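Local atomic coordinates of Hia (Haemophilus influenzae, PDB entry 1S7M), a protein that probably attaches the bacterium to host cells as a trimeric autotransporter adhesin, this chain being a segment thought to take part in host recognition. Residues 82-87 with 130-135. Numbering follows the deposited sequence.
Sequences KGLTNL and HDQVRN
Gln132 reaches from strand 129-134 to the turn at Lys82 and Gly83, its CB set toward that turn. With chi1 at -67°, CG stands beside the backbone N and the chain runs on extended (chi2 171°), passing Leu84, whose side chain comes from the opposite direction. CG touches the leucine loosely; Gln132 CD packs more closely, 3.6 Å from Leu84 CG. Beyond CD the amide divides its work. Gln132 NE2 donates a nearly straight bond to Lys82 O (2.9 Å, 173°); this oxygen lies in the amide plane, although NE2 sits well above the plane of the lysine carbonyl. A second bond, to Ala80 O, occupies NE2 as well, so the amide nitrogen ties two carbonyls of the same loop to the strand. Gln132 OE1 faces Arg134, two residues along on the same face of the strand, and accepts from both Arg134 NE and Arg134 NH2, the latter at 2.7 Å in the carbonyl plane. This side-on grip fixes which way round the amide lies and holds the guanidinium in place. The contact joins the HiaBD2_N and Trp ring family regions of one chain in the homotrimeric adhesin: strand 129-134 pairs antiparallel with 114-119, and Leu84 also rests on Val116 of that partner strand. Leu84 CD2 lies obliquely to the guanidinium, 3.7 Å from Arg134 NE. Gly83 passes beside Arg134, Gly83 C lying 3.6 Å from Arg134 NH2. A water accepts from Arg134 NH1, which also bonds Arg111 O; its approach to Gly83 O is unusually short and doubtful as a bond.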
loop_
_atom_site.group_PDB
_atom_site.type_symbol
_atom_site.label_atom_id
_atom_site.label_comp_id
_atom_site.label_asym_id
_atom_site.label_seq_id
_atom_site.Cartn_x
_atom_site.Cartn_y
_atom_site.Cartn_z
ATOM N N LYS A 82 -2.918 14.808 8.316
ATOM C CA LYS A 82 -1.496 15.107 8.326
ATOM C C LYS A 82 -0.562 13.920 8.314
ATOM O O LYS A 82 -0.612 13.068 9.199
ATOM C CB LYS A 82 -1.171 15.992 9.520
ATOM C CG LYS A 82 -0.276 17.166 9.167
ATOM C CD LYS A 82 1.174 16.838 9.331
ATOM C CE LYS A 82 2.022 18.038 8.957
ATOM N NZ LYS A 82 3.462 17.748 9.158
ATOM N N GLY A 83 0.316 13.881 7.317
ATOM C CA GLY A 83 1.253 12.782 7.223
ATOM C C GLY A 83 0.778 11.615 6.376
ATOM O O GLY A 83 1.585 10.775 5.993
ATOM N N LEU A 84 -0.520 11.538 6.089
ATOM C CA LEU A 84 -1.017 10.456 5.229
ATOM C C LEU A 84 -0.550 10.759 3.810
ATOM O O LEU A 84 -0.605 11.909 3.380
ATOM C CB LEU A 84 -2.543 10.398 5.229
ATOM C CG LEU A 84 -3.247 9.875 6.477
ATOM C CD1 LEU A 84 -4.743 9.792 6.210
ATOM C CD2 LEU A 84 -2.690 8.491 6.816
ATOM N N THR A 85 -0.115 9.734 3.086
ATOM C CA THR A 85 0.347 9.897 1.699
ATOM C C THR A 85 -0.736 10.533 0.805
ATOM O O THR A 85 -1.913 10.182 0.888
ATOM C CB THR A 85 0.756 8.532 1.116
ATOM O OG1 THR A 85 1.732 7.928 1.980
ATOM C CG2 THR A 85 1.337 8.682 -0.277
ATOM N N ASN A 86 -0.346 11.480 -0.043
ATOM C CA ASN A 86 -1.322 12.130 -0.932
ATOM C C ASN A 86 -1.128 11.529 -2.303
ATOM O O ASN A 86 -0.117 11.789 -2.954
ATOM C CB ASN A 86 -1.090 13.653 -0.980
ATOM C CG ASN A 86 -1.965 14.359 -2.044
ATOM O OD1 ASN A 86 -2.856 13.757 -2.645
ATOM N ND2 ASN A 86 -1.717 15.647 -2.248
ATOM N N LEU A 87 -2.085 10.708 -2.731
ATOM C CA LEU A 87 -1.984 10.041 -4.021
ATOM C C LEU A 87 -2.610 10.788 -5.168
ATOM O O LEU A 87 -2.521 10.336 -6.302
ATOM C CB LEU A 87 -2.644 8.651 -3.962
ATOM C CG LEU A 87 -2.039 7.668 -2.952
ATOM C CD1 LEU A 87 -2.901 6.424 -2.855
ATOM C CD2 LEU A 87 -0.621 7.321 -3.389
ATOM N N HIS A 130 -11.102 11.635 16.123
ATOM C CA HIS A 130 -10.532 11.167 14.873
ATOM C C HIS A 130 -9.101 10.714 15.082
ATOM O O HIS A 130 -8.386 11.250 15.933
ATOM C CB HIS A 130 -10.564 12.221 13.761
ATOM C CG HIS A 130 -9.677 13.390 14.017
ATOM N ND1 HIS A 130 -10.171 14.632 14.353
ATOM C CD2 HIS A 130 -8.326 13.506 14.013
ATOM C CE1 HIS A 130 -9.159 15.463 14.542
ATOM N NE2 HIS A 130 -8.030 14.805 14.343
ATOM N N ASP A 131 -8.705 9.699 14.316
ATOM C CA ASP A 131 -7.343 9.218 14.350
ATOM C C ASP A 131 -7.088 8.568 12.989
ATOM O O ASP A 131 -8.012 8.400 12.193
ATOM C CB ASP A 131 -7.150 8.205 15.489
ATOM C CG ASP A 131 -5.718 8.177 15.997
ATOM O OD1 ASP A 131 -4.801 8.534 15.223
ATOM O OD2 ASP A 131 -5.511 7.805 17.168
ATOM N N GLN A 132 -5.840 8.227 12.713
ATOM C CA GLN A 132 -5.502 7.554 11.462
ATOM C C GLN A 132 -5.352 6.052 11.717
ATOM O O GLN A 132 -4.979 5.622 12.829
ATOM C CB GLN A 132 -4.192 8.123 10.898
ATOM C CG GLN A 132 -4.322 9.613 10.440
ATOM C CD GLN A 132 -2.984 10.252 10.079
ATOM O OE1 GLN A 132 -1.948 9.596 10.092
ATOM N NE2 GLN A 132 -3.006 11.548 9.762
ATOM N N VAL A 133 -5.668 5.263 10.697
ATOM C CA VAL A 133 -5.517 3.819 10.745
ATOM C C VAL A 133 -4.545 3.456 9.619
ATOM O O VAL A 133 -4.935 3.330 8.436
ATOM C CB VAL A 133 -6.846 3.085 10.501
ATOM C CG1 VAL A 133 -6.650 1.514 10.650
ATOM C CG2 VAL A 133 -7.874 3.558 11.482
ATOM N N ARG A 134 -3.268 3.342 9.956
ATOM C CA ARG A 134 -2.313 2.968 8.938
ATOM C C ARG A 134 -2.059 1.473 9.055
ATOM O O ARG A 134 -2.746 0.770 9.802
ATOM C CB ARG A 134 -1.024 3.761 9.090
ATOM C CG ARG A 134 -1.247 5.251 9.103
ATOM C CD ARG A 134 0.066 5.979 8.963
ATOM N NE ARG A 134 -0.078 7.407 9.225
ATOM C CZ ARG A 134 0.903 8.292 9.072
ATOM N NH1 ARG A 134 2.094 7.897 8.657
ATOM N NH2 ARG A 134 0.694 9.566 9.334
ATOM N N ASN A 135 -1.071 0.997 8.321
ATOM C CA ASN A 135 -0.737 -0.410 8.348
ATOM C C ASN A 135 -0.415 -0.823 9.794
ATOM O O ASN A 135 0.222 -0.073 10.522
ATOM C CB ASN A 135 0.466 -0.644 7.437
ATOM C CG ASN A 135 0.932 -2.056 7.456
ATOM O OD1 ASN A 135 0.208 -2.972 7.056
ATOM N ND2 ASN A 135 2.151 -2.258 7.927
HETATM O O HOH W 1 3.687 9.908 7.065
#